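Local structure of periplasmic binding protein/LacI transcriptional regulator (Burkholderia graminis C4D1M, 5HQJ) at residues K36-F41 with W62-N67; A154-Q159 with Q188-D193; D192-G197 with S218-P223; G213-S218 with E242-D247; A224-L229 with G259-I264. The protein binds alpha-D-arabinopyranose in a pocket between its two domains and probably delivers a sugar to an ABC transporter as its solute-binding component. All blocks are in the same frame, centred on the assembly; numbering follows the deposited sequence. Where two conformers were deposited one is given.

Contact 1 of 5, residues K36-F41 with W62-N67; sequences KVAVPF and WVVPQN. With 64K (alpha-D-arabinopyranose), chain B.
Val64 turns its CG1 methyl opposite its own backbone N (chi1 -165°), which sets that methyl against Ala38, while Val37, rotated well off a staggered position (chi1 -97°), lays its CG1 over the chain of Pro65-Asn67. The evidence for close packing is direct. Val64 CG1 lies 3.1 Å from Ala38 N and 3.5 Å from Ala38 CB, so it meets both the backbone and the methyl of that residue. Val37 CG1 comes 3.8 Å from Pro65 CB and 3.4 Å from Asn67 O, and Pro65 CG lies 3.4 Å from Lys36 O. No hydrogen bond joins the two segments directly; a water makes only weak bonds to Ala38 N and Pro65 O. Ala38 is the centre of an inverse gamma turn, closed by Val39 N donating to Val37 O (2.8 Å), and three residues after the centre of this turn comes Phe41, at the sugar. Phe41 places one ring face against the arabinose, with sugar C3 3.9 Å above the ring plane and over its centre. From the other end of the segment the extended Lys36 chain reaches the same ligand: NZ makes a weak hydrogen bond to sugar O1 (3.2 Å) and is also hydrogen-bonded to Asn164 of the other domain. Two loops leaving the C-terminal ends of adjacent parallel strands, 30-34 and 59-62, thus pack together beside the sugar, as expected for the interdomain cleft of a type I periplasmic binding protein.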
# COMPACT_ATOMS: atom_id res chain seq x y z
N LYS A 36 -5.55 -4.23 5.80
CA LYS A 36 -5.65 -3.09 6.72
C LYS A 36 -7.13 -2.85 7.04
O LYS A 36 -7.47 -2.38 8.12
CB LYS A 36 -5.01 -1.83 6.13
CG LYS A 36 -3.45 -1.79 6.21
CD LYS A 36 -2.90 -0.46 5.67
CE LYS A 36 -1.36 -0.41 5.65
NZ LYS A 36 -0.87 0.96 5.33
N VAL A 37 -7.98 -3.16 6.06
CA VAL A 37 -9.43 -2.96 6.14
C VAL A 37 -10.01 -3.33 4.79
O VAL A 37 -9.25 -3.53 3.84
CB VAL A 37 -9.86 -1.50 6.44
CG1 VAL A 37 -10.15 -1.25 7.95
CG2 VAL A 37 -8.87 -0.48 5.83
N ALA A 38 -11.33 -3.39 4.68
CA ALA A 38 -11.98 -3.61 3.39
C ALA A 38 -11.89 -2.38 2.51
O ALA A 38 -12.88 -1.67 2.35
CB ALA A 38 -13.43 -3.99 3.57
N VAL A 39 -10.72 -2.16 1.93
CA VAL A 39 -10.50 -1.11 0.94
C VAL A 39 -9.98 -1.71 -0.38
O VAL A 39 -9.42 -2.80 -0.39
CB VAL A 39 -9.51 -0.06 1.46
CG1 VAL A 39 -10.10 0.71 2.62
CG2 VAL A 39 -8.25 -0.72 1.90
N PRO A 40 -10.16 -1.00 -1.50
CA PRO A 40 -10.05 -1.55 -2.86
C PRO A 40 -8.75 -2.23 -3.13
O PRO A 40 -8.76 -3.29 -3.72
CB PRO A 40 -10.20 -0.33 -3.76
CG PRO A 40 -10.97 0.64 -2.92
CD PRO A 40 -10.65 0.39 -1.51
N PHE A 41 -7.65 -1.65 -2.72
CA PHE A 41 -6.36 -2.29 -2.97
C PHE A 41 -6.28 -3.76 -2.57
O PHE A 41 -5.64 -4.56 -3.27
CB PHE A 41 -5.28 -1.48 -2.25
CG PHE A 41 -3.89 -2.10 -2.30
CD1 PHE A 41 -3.04 -1.89 -3.39
CD2 PHE A 41 -3.42 -2.82 -1.22
CE1 PHE A 41 -1.74 -2.42 -3.40
CE2 PHE A 41 -2.14 -3.35 -1.21
CZ PHE A 41 -1.27 -3.13 -2.31
N TRP A 62 -10.11 -14.86 4.93
CA TRP A 62 -9.84 -13.45 4.79
C TRP A 62 -10.58 -12.73 5.91
O TRP A 62 -11.80 -12.79 5.98
CB TRP A 62 -10.29 -13.01 3.38
CG TRP A 62 -10.16 -11.59 3.00
CD1 TRP A 62 -11.16 -10.68 2.90
CD2 TRP A 62 -8.96 -10.92 2.62
NE1 TRP A 62 -10.66 -9.48 2.46
CE2 TRP A 62 -9.31 -9.60 2.28
CE3 TRP A 62 -7.62 -11.30 2.51
CZ2 TRP A 62 -8.38 -8.66 1.89
CZ3 TRP A 62 -6.69 -10.35 2.09
CH2 TRP A 62 -7.07 -9.06 1.81
N VAL A 63 -9.82 -12.10 6.81
CA VAL A 63 -10.37 -11.48 8.01
C VAL A 63 -10.18 -9.97 7.98
O VAL A 63 -9.05 -9.45 8.04
CB VAL A 63 -9.71 -12.06 9.27
CG1 VAL A 63 -10.47 -11.62 10.51
CG2 VAL A 63 -9.68 -13.59 9.17
N VAL A 64 -11.28 -9.25 7.91
CA VAL A 64 -11.24 -7.83 7.61
C VAL A 64 -11.47 -6.92 8.83
O VAL A 64 -12.50 -7.03 9.50
CB VAL A 64 -12.28 -7.46 6.56
CG1 VAL A 64 -11.97 -6.11 6.01
CG2 VAL A 64 -12.32 -8.50 5.42
N PRO A 65 -10.52 -6.01 9.12
CA PRO A 65 -10.80 -4.99 10.14
C PRO A 65 -11.93 -4.03 9.73
O PRO A 65 -12.21 -3.92 8.54
CB PRO A 65 -9.46 -4.24 10.25
CG PRO A 65 -8.40 -5.22 9.74
CD PRO A 65 -9.12 -5.98 8.65
N GLN A 66 -12.57 -3.36 10.70
CA GLN A 66 -13.68 -2.44 10.41
C GLN A 66 -13.19 -1.00 10.29
O GLN A 66 -13.84 -0.15 9.67
CB GLN A 66 -14.75 -2.51 11.50
CG GLN A 66 -15.14 -3.91 11.91
CD GLN A 66 -14.17 -4.52 12.91
OE1 GLN A 66 -14.16 -4.13 14.08
NE2 GLN A 66 -13.36 -5.47 12.45
N ASN A 67 -12.03 -0.73 10.90
CA ASN A 67 -11.39 0.57 10.82
C ASN A 67 -9.88 0.41 10.93
O ASN A 67 -9.39 -0.70 11.17
CB ASN A 67 -11.92 1.50 11.92
CG ASN A 67 -12.00 0.81 13.27
OD1 ASN A 67 -11.09 0.07 13.67
ND2 ASN A 67 -13.08 1.07 13.99
O2 64K B . 0.27 -0.24 -0.10
C2 64K B . -0.86 0.60 0.32
C3 64K B . -1.64 0.94 -0.91
O3 64K B . -0.93 1.93 -1.63
C4 64K B . -2.99 1.56 -0.57
O4 64K B . -2.86 2.86 0.02
C5 64K B . -3.70 0.70 0.38
O5 64K B . -2.93 0.64 1.61
C1 64K B . -1.72 -0.16 1.29
O1 64K B . -1.01 -0.35 2.45
O HOH W 1 -13.25 -1.38 6.43

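Contact 2 of 5, residues A154-Q159 with Q188-D193; sequences AIITGQ and QGTDDD
Thr190 and Thr157 meet at the centre of this contact: Thr190 OG1 donates to Thr157 O (2.8 Å), approaching in the carbonyl plane on a lone pair. The same threonine turns its methyl to the apolar side, where Thr190 CG2 stands 3.7 Å from Ile156 CG2 and the two side chains cross at about a right angle. Next along the chain, Gly158 O receives Thr190 N (3.0 Å, N-H...O angle 165°) and, by a weak bond, Asp191 N, so two successive amides converge on one buried carbonyl. Behind this lies a single parallel bridge, Ile156-Gln188, at the ends of strands 150-156 and 181-188: Gln188 N donates to Ile155 O, and Thr157 N to Gln188 O (2.8 Å). The chains stay close as they leave the sheet, and Asp192 brings OD1 to 3.2 Å from Gly158 CA. Further out, Asp192 OD2 and Gln159 OE1 approach to 3.4 Å with carboxylate and amide planes 88° apart, while Gln159 NE2 makes a weak hydrogen bond to Asn93. Helix 194-207 covers Ile156 and Thr190 through Val200. The chemistry is therefore uneven: backbone amides and one hydroxyl satisfy the carbonyls of Ile155, Thr157 and Gly158, whereas Gln159 OE1 and Asp192 OD2 are both acceptors, so their proximity is no hydrogen bond, and Asp192 OD1 takes a hydrogen bond from Ser218, outside the two segments.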
# COMPACT_ATOMS: atom_id res chain seq x y z
N ALA A 154 2.92 19.18 -3.78
CA ALA A 154 2.17 18.71 -2.61
C ALA A 154 2.16 17.18 -2.56
O ALA A 154 2.23 16.52 -3.58
CB ALA A 154 0.74 19.25 -2.59
N ILE A 155 2.11 16.65 -1.34
CA ILE A 155 2.06 15.23 -1.08
C ILE A 155 0.81 14.91 -0.29
O ILE A 155 0.56 15.50 0.78
CB ILE A 155 3.32 14.75 -0.27
CG1 ILE A 155 4.61 15.15 -0.96
CG2 ILE A 155 3.20 13.20 0.02
CD1 ILE A 155 5.86 14.80 -0.14
N ILE A 156 0.01 13.99 -0.84
CA ILE A 156 -1.27 13.56 -0.24
C ILE A 156 -1.08 12.13 0.22
O ILE A 156 -0.73 11.26 -0.60
CB ILE A 156 -2.44 13.66 -1.24
CG1 ILE A 156 -2.49 15.05 -1.90
CG2 ILE A 156 -3.74 13.32 -0.58
CD1 ILE A 156 -2.61 16.21 -0.94
N THR A 157 -1.31 11.87 1.51
CA THR A 157 -1.13 10.53 2.03
C THR A 157 -2.43 9.99 2.57
O THR A 157 -3.47 10.65 2.46
CB THR A 157 0.02 10.50 3.07
OG1 THR A 157 0.26 9.12 3.41
CG2 THR A 157 -0.25 11.37 4.33
N GLY A 158 -2.37 8.81 3.18
CA GLY A 158 -3.56 8.18 3.73
C GLY A 158 -3.60 8.37 5.22
O GLY A 158 -3.64 9.50 5.71
N GLN A 159 -3.51 7.26 5.94
CA GLN A 159 -3.45 7.31 7.38
C GLN A 159 -2.01 7.67 7.83
O GLN A 159 -1.03 7.15 7.32
CB GLN A 159 -3.96 5.97 7.98
CG GLN A 159 -3.40 4.66 7.38
CD GLN A 159 -4.21 4.11 6.19
OE1 GLN A 159 -4.09 4.59 5.07
NE2 GLN A 159 -5.02 3.07 6.43
N GLN A 188 -0.24 16.30 3.51
CA GLN A 188 -1.47 16.14 4.29
C GLN A 188 -2.08 14.75 4.16
O GLN A 188 -2.01 14.12 3.10
CB GLN A 188 -2.53 17.19 3.86
CG GLN A 188 -2.18 18.61 4.19
CD GLN A 188 -2.34 18.89 5.67
OE1 GLN A 188 -3.40 18.65 6.25
NE2 GLN A 188 -1.26 19.31 6.31
N GLY A 189 -2.66 14.26 5.23
CA GLY A 189 -3.30 12.97 5.24
C GLY A 189 -4.81 13.00 4.96
O GLY A 189 -5.42 14.06 4.98
N THR A 190 -5.37 11.82 4.76
CA THR A 190 -6.76 11.65 4.34
C THR A 190 -7.45 10.47 4.98
O THR A 190 -8.65 10.28 4.77
CB THR A 190 -6.86 11.44 2.84
OG1 THR A 190 -6.19 10.22 2.50
CG2 THR A 190 -6.22 12.61 2.10
N ASP A 191 -6.69 9.67 5.71
CA ASP A 191 -7.17 8.40 6.20
C ASP A 191 -7.79 7.61 5.05
O ASP A 191 -8.62 6.74 5.28
CB ASP A 191 -8.18 8.60 7.34
CG ASP A 191 -7.60 9.39 8.51
OD1 ASP A 191 -6.39 9.24 8.80
OD2 ASP A 191 -8.35 10.16 9.16
N ASP A 192 -7.37 7.91 3.81
CA ASP A 192 -7.92 7.27 2.61
C ASP A 192 -9.43 7.30 2.60
O ASP A 192 -10.08 6.39 2.09
CB ASP A 192 -7.42 5.82 2.48
CG ASP A 192 -6.00 5.73 1.96
OD1 ASP A 192 -5.44 6.76 1.55
OD2 ASP A 192 -5.45 4.61 1.94
N ASP A 193 -10.02 8.35 3.16
CA ASP A 193 -11.41 8.64 2.88
C ASP A 193 -11.45 9.50 1.61
O ASP A 193 -10.79 10.53 1.57
CB ASP A 193 -12.08 9.35 4.05
CG ASP A 193 -13.52 9.70 3.78
OD1 ASP A 193 -13.78 10.83 3.34
OD2 ASP A 193 -14.41 8.84 3.99

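Contact 3 of 5, residues D192-G197 with S218-P223; sequences DDLARG and SQVGGP. With 64K (alpha-D-arabinopyranose), chain B.
Asp192 meets Ser218 at the start of the first segment: Ser218 OG donates to Asp192 OD1 over 2.6 Å, and OD1 receives it on its syn lone pair, on the side of the other carboxylate oxygen. Val220 crowds that oxygen from an apolar side, its CG1 3.3 Å from Asp192 OD1. One residue on, Asp193 turns away from the second segment and serves as N-cap of helix 194-207, OD1 accepting from Arg196 N (2.7 Å, N-H...O angle 148°) on the anti lone pair. Leu194, the first residue inside the helix, returns to the interface. Val220 has CG2 opposite its backbone N, and that branch sits 3.5 Å from Leu194 CA and 3.8 Å from Leu194 CD1; the leucine methyl then reaches Pro223 CB at 4.1 Å. One valine therefore serves both parts of the contact, one branch at the carboxylate and the other at the helix. Next to Ser218, Gln219 N donates to sugar O4 (3.0 Å, N-H...O angle 146°), and Gln219 CG packs 3.4 Å from sugar C4. Two strand-to-helix loops packed side by side at the starts of helices 194-207 and 221-229 are typical of the ligand-binding edge of an alpha/beta periplasmic binding protein domain.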
# COMPACT_ATOMS: atom_id res chain seq x y z
N ASP A 192 -7.37 7.91 3.81
CA ASP A 192 -7.92 7.27 2.61
C ASP A 192 -9.43 7.30 2.60
O ASP A 192 -10.08 6.39 2.09
CB ASP A 192 -7.42 5.82 2.48
CG ASP A 192 -6.00 5.73 1.96
OD1 ASP A 192 -5.44 6.76 1.55
OD2 ASP A 192 -5.45 4.61 1.94
N ASP A 193 -10.02 8.35 3.16
CA ASP A 193 -11.41 8.64 2.88
C ASP A 193 -11.45 9.50 1.61
O ASP A 193 -10.79 10.53 1.57
CB ASP A 193 -12.08 9.35 4.05
CG ASP A 193 -13.52 9.70 3.78
OD1 ASP A 193 -13.78 10.83 3.34
OD2 ASP A 193 -14.41 8.84 3.99
N LEU A 194 -12.18 9.07 0.59
CA LEU A 194 -12.22 9.77 -0.71
C LEU A 194 -12.76 11.18 -0.54
O LEU A 194 -12.17 12.13 -1.04
CB LEU A 194 -13.03 8.98 -1.73
CG LEU A 194 -13.19 9.56 -3.14
CD1 LEU A 194 -11.84 9.92 -3.79
CD2 LEU A 194 -13.97 8.59 -4.05
N ALA A 195 -13.85 11.31 0.20
CA ALA A 195 -14.43 12.62 0.44
C ALA A 195 -13.41 13.51 1.15
O ALA A 195 -13.23 14.71 0.82
CB ALA A 195 -15.70 12.49 1.25
N ARG A 196 -12.69 12.94 2.10
CA ARG A 196 -11.64 13.69 2.79
C ARG A 196 -10.51 14.05 1.81
O ARG A 196 -9.98 15.15 1.86
CB ARG A 196 -11.10 12.89 3.98
CG ARG A 196 -10.43 13.76 5.05
CD ARG A 196 -10.02 12.98 6.31
NE ARG A 196 -11.16 12.55 7.13
CZ ARG A 196 -11.59 11.30 7.27
NH1 ARG A 196 -10.98 10.30 6.64
NH2 ARG A 196 -12.63 11.03 8.04
N GLY A 197 -10.14 13.09 0.97
CA GLY A 197 -9.17 13.37 -0.09
C GLY A 197 -9.57 14.50 -1.05
O GLY A 197 -8.74 15.37 -1.41
N SER A 218 -0.94 7.09 -1.45
CA SER A 218 -1.90 6.06 -1.05
C SER A 218 -2.98 5.91 -2.14
O SER A 218 -3.05 6.71 -3.05
CB SER A 218 -2.52 6.39 0.30
OG SER A 218 -3.40 7.47 0.17
N GLN A 219 -3.80 4.87 -2.07
CA GLN A 219 -4.61 4.55 -3.24
C GLN A 219 -5.66 5.62 -3.54
O GLN A 219 -6.05 5.74 -4.68
CB GLN A 219 -5.28 3.16 -3.13
CG GLN A 219 -5.91 2.81 -1.80
CD GLN A 219 -6.97 3.78 -1.40
OE1 GLN A 219 -6.75 4.65 -0.57
NE2 GLN A 219 -8.14 3.65 -2.00
N VAL A 220 -6.06 6.42 -2.55
CA VAL A 220 -7.05 7.51 -2.75
C VAL A 220 -6.54 8.80 -3.46
O VAL A 220 -7.34 9.64 -3.94
CB VAL A 220 -7.63 7.94 -1.40
CG1 VAL A 220 -6.70 8.92 -0.67
CG2 VAL A 220 -9.01 8.55 -1.57
N GLY A 221 -5.23 8.96 -3.53
CA GLY A 221 -4.72 10.23 -4.01
C GLY A 221 -5.04 10.45 -5.48
O GLY A 221 -5.50 11.53 -5.88
N GLY A 222 -4.83 9.41 -6.29
CA GLY A 222 -5.18 9.49 -7.69
C GLY A 222 -6.65 9.80 -7.91
O GLY A 222 -6.99 10.71 -8.65
N PRO A 223 -7.55 8.97 -7.36
CA PRO A 223 -8.98 9.19 -7.55
C PRO A 223 -9.41 10.57 -7.06
O PRO A 223 -10.23 11.21 -7.75
CB PRO A 223 -9.61 8.04 -6.74
CG PRO A 223 -8.52 6.97 -6.78
CD PRO A 223 -7.25 7.69 -6.70
O2 64K B . 0.27 -0.24 -0.10
C2 64K B . -0.86 0.60 0.32
C3 64K B . -1.64 0.94 -0.91
O3 64K B . -0.93 1.93 -1.63
C4 64K B . -2.99 1.56 -0.57
O4 64K B . -2.86 2.86 0.02
C5 64K B . -3.70 0.70 0.38
O5 64K B . -2.93 0.64 1.61
C1 64K B . -1.72 -0.16 1.29
O1 64K B . -1.01 -0.35 2.45

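Contact 4 of 5, residues G213-S218 with E242-D247; sequences GIFGVS and EVLAFD. With 64K (alpha-D-arabinopyranose), chain B.
The beta-alpha-beta unit of strand 211-216, helix 221-229 and strand 242-246 sets Ile214 beside Val243 and Phe215 beside Leu244, with the pocket at the C-terminal end. The strand axes are 4.7 Å apart and their directions differ by 3°. The parallel ladder consists of Ile214 N to Glu242 O, Leu244 N to Ile214 O (3.0 Å) and Gly216 N to Leu244 O (2.7 Å). Phe215 and Leu244 share one face of the sheet, covered by helices 132-146 and 163-176, with Phe215 CE2 4.3 Å from Leu244 CD1; Ile214 and Val243 lie on the opposite face. Beyond Gly216 the ladder opens: Phe246 N donates a hydrogen bond to a water (2.9 Å) that lies 2.6 Å from Ser218 O. The Phe246 ring sits under Val217 O, which lies over one face at 3.7 Å from CG, while Arg168 makes a cation-pi contact with the ring and a hydrogen bond to Val217 O. Asp247 then turns its carboxylate to the ligand, OD2 accepting a very short bond from sugar O3 (2.5 Å), while Gln267 NE2 hydrogen-bonds to OD1. Backbone pairing that gives way to ligand-binding residues at the strands' C-terminal ends is characteristic of pockets in parallel alpha/beta folds.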
# COMPACT_ATOMS: atom_id res chain seq x y z
N GLY A 213 3.09 20.27 -9.12
CA GLY A 213 2.94 18.83 -9.02
C GLY A 213 2.25 18.33 -7.76
O GLY A 213 2.30 18.96 -6.71
N ILE A 214 1.64 17.16 -7.86
CA ILE A 214 1.07 16.44 -6.72
C ILE A 214 1.50 14.98 -6.73
O ILE A 214 1.41 14.29 -7.75
CB ILE A 214 -0.47 16.48 -6.68
CG1 ILE A 214 -0.96 17.91 -6.69
CG2 ILE A 214 -1.00 15.68 -5.46
CD1 ILE A 214 -2.53 18.05 -6.78
N PHE A 215 1.88 14.49 -5.58
CA PHE A 215 2.11 13.05 -5.34
C PHE A 215 0.98 12.47 -4.50
O PHE A 215 0.71 13.00 -3.39
CB PHE A 215 3.37 12.79 -4.53
CG PHE A 215 4.65 13.31 -5.10
CD1 PHE A 215 5.05 14.62 -4.87
CD2 PHE A 215 5.55 12.46 -5.76
CE1 PHE A 215 6.28 15.10 -5.35
CE2 PHE A 215 6.75 12.94 -6.23
CZ PHE A 215 7.12 14.25 -6.01
N GLY A 216 0.38 11.38 -4.95
CA GLY A 216 -0.55 10.63 -4.13
C GLY A 216 0.14 9.34 -3.75
O GLY A 216 0.43 8.53 -4.62
N VAL A 217 0.49 9.17 -2.47
CA VAL A 217 1.26 8.02 -2.06
C VAL A 217 0.38 6.87 -1.51
O VAL A 217 0.90 5.82 -1.12
CB VAL A 217 2.33 8.37 -0.99
CG1 VAL A 217 3.39 9.30 -1.62
CG2 VAL A 217 1.71 8.92 0.35
N SER A 218 -0.94 7.09 -1.45
CA SER A 218 -1.90 6.06 -1.05
C SER A 218 -2.98 5.91 -2.14
O SER A 218 -3.05 6.71 -3.05
CB SER A 218 -2.52 6.39 0.30
OG SER A 218 -3.40 7.47 0.17
N GLU A 242 1.61 18.16 -12.85
CA GLU A 242 2.10 16.83 -12.97
C GLU A 242 1.67 16.01 -11.75
O GLU A 242 2.09 16.30 -10.62
CB GLU A 242 3.62 16.87 -13.08
CG GLU A 242 4.26 15.64 -13.63
CD GLU A 242 4.06 15.47 -15.14
OE1 GLU A 242 3.86 16.47 -15.87
OE2 GLU A 242 4.12 14.32 -15.58
N VAL A 243 0.86 14.99 -12.00
CA VAL A 243 0.27 14.18 -10.95
C VAL A 243 0.78 12.75 -11.03
O VAL A 243 0.63 12.06 -12.02
CB VAL A 243 -1.28 14.18 -11.04
CG1 VAL A 243 -1.90 13.28 -9.94
CG2 VAL A 243 -1.82 15.62 -10.98
N LEU A 244 1.38 12.31 -9.95
CA LEU A 244 1.87 10.94 -9.80
C LEU A 244 1.11 10.28 -8.66
O LEU A 244 0.97 10.86 -7.58
CB LEU A 244 3.38 10.91 -9.53
CG LEU A 244 4.27 11.59 -10.55
CD1 LEU A 244 5.78 11.48 -10.17
CD2 LEU A 244 4.08 10.93 -11.94
N ALA A 245 0.60 9.08 -8.89
CA ALA A 245 -0.29 8.46 -7.94
C ALA A 245 0.16 7.03 -7.71
O ALA A 245 0.99 6.54 -8.42
CB ALA A 245 -1.74 8.50 -8.43
N PHE A 246 -0.42 6.41 -6.69
CA PHE A 246 -0.14 5.04 -6.31
C PHE A 246 -1.32 4.12 -6.60
O PHE A 246 -2.50 4.50 -6.47
CB PHE A 246 0.21 4.97 -4.81
CG PHE A 246 1.57 4.40 -4.52
CD1 PHE A 246 1.72 3.07 -4.21
CD2 PHE A 246 2.71 5.18 -4.57
CE1 PHE A 246 2.97 2.55 -3.96
CE2 PHE A 246 3.97 4.66 -4.30
CZ PHE A 246 4.09 3.34 -4.01
N ASP A 247 -0.97 2.91 -7.05
CA ASP A 247 -1.88 1.77 -7.25
C ASP A 247 -2.68 1.95 -8.53
O ASP A 247 -2.51 2.94 -9.25
CB ASP A 247 -2.76 1.58 -6.03
CG ASP A 247 -1.95 1.36 -4.75
OD1 ASP A 247 -0.87 0.68 -4.79
OD2 ASP A 247 -2.34 1.88 -3.68
O2 64K B . 0.27 -0.24 -0.10
C2 64K B . -0.86 0.60 0.32
C3 64K B . -1.64 0.94 -0.91
O3 64K B . -0.93 1.93 -1.63
C4 64K B . -2.99 1.56 -0.57
O4 64K B . -2.86 2.86 0.02
C5 64K B . -3.70 0.70 0.38
O5 64K B . -2.93 0.64 1.61
C1 64K B . -1.72 -0.16 1.29
O1 64K B . -1.01 -0.35 2.45
O HOH W 2 -3.07 7.12 -5.66

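Contact 5 of 5, residues A224-L229 with G259-I264; sequences AVAKVL and GYIQGI
This is an apolar helix-to-loop contact on the flank of the mixed sheet that contains strands 242-246 and 263-266, where Tyr260 rests against Ala226 and Leu229 of helix 221-229. No hydrogen bond crosses it; the evidence is in the carbon contacts. Leu229 CB comes to 3.6 Å from Tyr260 CD1, obliquely to the ring, and the two side chains run past each other in opposite directions, and Leu229 CD1 ends 3.9 Å from Tyr260 O. One helical turn earlier, Ala226 CB meets Tyr260 CB at 4.0 Å, and Ala226 O lies over one face of the ring. Tyr260 sets CG opposite its own carbonyl carbon (chi1 -68°), which swings the ring along the end of the helix; its CE1 reaches Leu229 O at 3.7 Å. The tyrosine OH and Asn230 OD1 form a weak hydrogen bond, and Lys238 makes a cation-pi contact with the ring. Ile261 adds a looser touch, its CD1 4.4 Å from Ala226 CB. The loop is shaped just before the tyrosine by Gly259, whose positive phi (91°) ends helix 250-258 in a Schellman motif. Among its neighbours, helix 221-229 presents Val228 to helix 194-207 and Val225 to Val243 of strand 242-246, while the loop carrying Tyr260 leads into strand 263-266, which pairs with that same strand.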
# COMPACT_ATOMS: atom_id res chain seq x y z
N ALA A 224 -8.84 11.06 -5.96
CA ALA A 224 -9.27 12.36 -5.46
C ALA A 224 -8.82 13.49 -6.40
O ALA A 224 -9.58 14.38 -6.72
CB ALA A 224 -8.74 12.60 -4.08
N VAL A 225 -7.58 13.45 -6.84
CA VAL A 225 -7.09 14.47 -7.74
C VAL A 225 -7.87 14.47 -9.06
O VAL A 225 -8.29 15.52 -9.56
CB VAL A 225 -5.60 14.29 -8.02
CG1 VAL A 225 -5.14 15.28 -9.07
CG2 VAL A 225 -4.83 14.58 -6.77
N ALA A 226 -8.15 13.29 -9.59
CA ALA A 226 -8.88 13.23 -10.83
C ALA A 226 -10.29 13.74 -10.61
O ALA A 226 -10.81 14.44 -11.48
CB ALA A 226 -8.87 11.81 -11.39
N LYS A 227 -10.91 13.46 -9.46
CA LYS A 227 -12.29 13.89 -9.22
C LYS A 227 -12.32 15.42 -9.20
O LYS A 227 -13.19 16.05 -9.82
CB LYS A 227 -12.83 13.31 -7.92
CG LYS A 227 -14.27 13.70 -7.67
CD LYS A 227 -14.86 12.98 -6.48
CE LYS A 227 -15.73 11.82 -6.89
NZ LYS A 227 -16.76 11.53 -5.85
N VAL A 228 -11.34 16.01 -8.53
CA VAL A 228 -11.34 17.46 -8.31
C VAL A 228 -11.02 18.21 -9.60
O VAL A 228 -11.66 19.23 -9.92
CB VAL A 228 -10.37 17.83 -7.20
CG1 VAL A 228 -10.20 19.37 -7.11
CG2 VAL A 228 -10.90 17.28 -5.87
N LEU A 229 -10.07 17.69 -10.35
CA LEU A 229 -9.71 18.28 -11.64
C LEU A 229 -10.84 18.19 -12.66
O LEU A 229 -10.86 18.96 -13.61
CB LEU A 229 -8.46 17.61 -12.18
CG LEU A 229 -7.17 17.96 -11.42
CD1 LEU A 229 -6.03 17.31 -12.17
CD2 LEU A 229 -6.93 19.45 -11.31
N GLY A 259 -6.01 11.83 -18.75
CA GLY A 259 -4.99 12.88 -18.71
C GLY A 259 -4.94 13.65 -17.41
O GLY A 259 -4.25 14.67 -17.29
N TYR A 260 -5.71 13.21 -16.42
CA TYR A 260 -5.72 13.88 -15.10
C TYR A 260 -4.56 13.42 -14.21
O TYR A 260 -4.18 14.10 -13.25
CB TYR A 260 -7.06 13.63 -14.41
CG TYR A 260 -8.22 14.28 -15.07
CD1 TYR A 260 -8.28 15.65 -15.14
CD2 TYR A 260 -9.26 13.53 -15.61
CE1 TYR A 260 -9.36 16.29 -15.73
CE2 TYR A 260 -10.34 14.16 -16.21
CZ TYR A 260 -10.37 15.55 -16.27
OH TYR A 260 -11.42 16.24 -16.85
N ILE A 261 -4.06 12.23 -14.51
CA ILE A 261 -2.92 11.62 -13.84
C ILE A 261 -1.88 11.33 -14.91
O ILE A 261 -2.23 10.87 -16.01
CB ILE A 261 -3.37 10.34 -13.09
CG1 ILE A 261 -4.45 10.72 -12.05
CG2 ILE A 261 -2.20 9.57 -12.45
CD1 ILE A 261 -5.08 9.56 -11.32
N GLN A 262 -0.61 11.61 -14.63
CA GLN A 262 0.49 11.46 -15.60
C GLN A 262 1.30 10.20 -15.41
O GLN A 262 1.91 9.70 -16.35
CB GLN A 262 1.41 12.68 -15.53
CG GLN A 262 0.87 13.94 -16.21
CD GLN A 262 -0.45 14.40 -15.64
OE1 GLN A 262 -0.58 14.62 -14.44
NE2 GLN A 262 -1.45 14.49 -16.49
N GLY A 263 1.32 9.67 -14.20
CA GLY A 263 2.07 8.46 -13.93
C GLY A 263 1.56 7.78 -12.69
O GLY A 263 1.06 8.47 -11.78
N ILE A 264 1.65 6.47 -12.63
CA ILE A 264 1.38 5.82 -11.38
C ILE A 264 2.49 4.83 -11.00
O ILE A 264 3.43 4.52 -11.78
CB ILE A 264 0.01 5.12 -11.39
CG1 ILE A 264 -0.04 4.05 -12.49
CG2 ILE A 264 -1.11 6.14 -11.57
CD1 ILE A 264 -1.38 3.34 -12.65

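How the contacts relate
Contacts 2 to 5 lie in one domain and contact 1 in the other, across the sugar. Contacts 1, 3 and 4 touch the arabinose; contact 2 adds the pocket residue Asp192, whose side chain is about 4 Å from it. The domains also meet directly: Phe41 CE1 of contact 1 lies 3.5 Å from Asp247 OD1 of contact 4. Contacts 2 and 3 share Asp192 and Asp193; contacts 3 and 4 share Ser218. A backbone hydrogen bond between Ile156 N and Phe215 O, 2.8 Å, joins contacts 2 and 4. The loop of contact 5 leads into strand 263-266, next to strand 242-246 of contact 4, but the side chain of Ile261 is about 13 Å from the ligand.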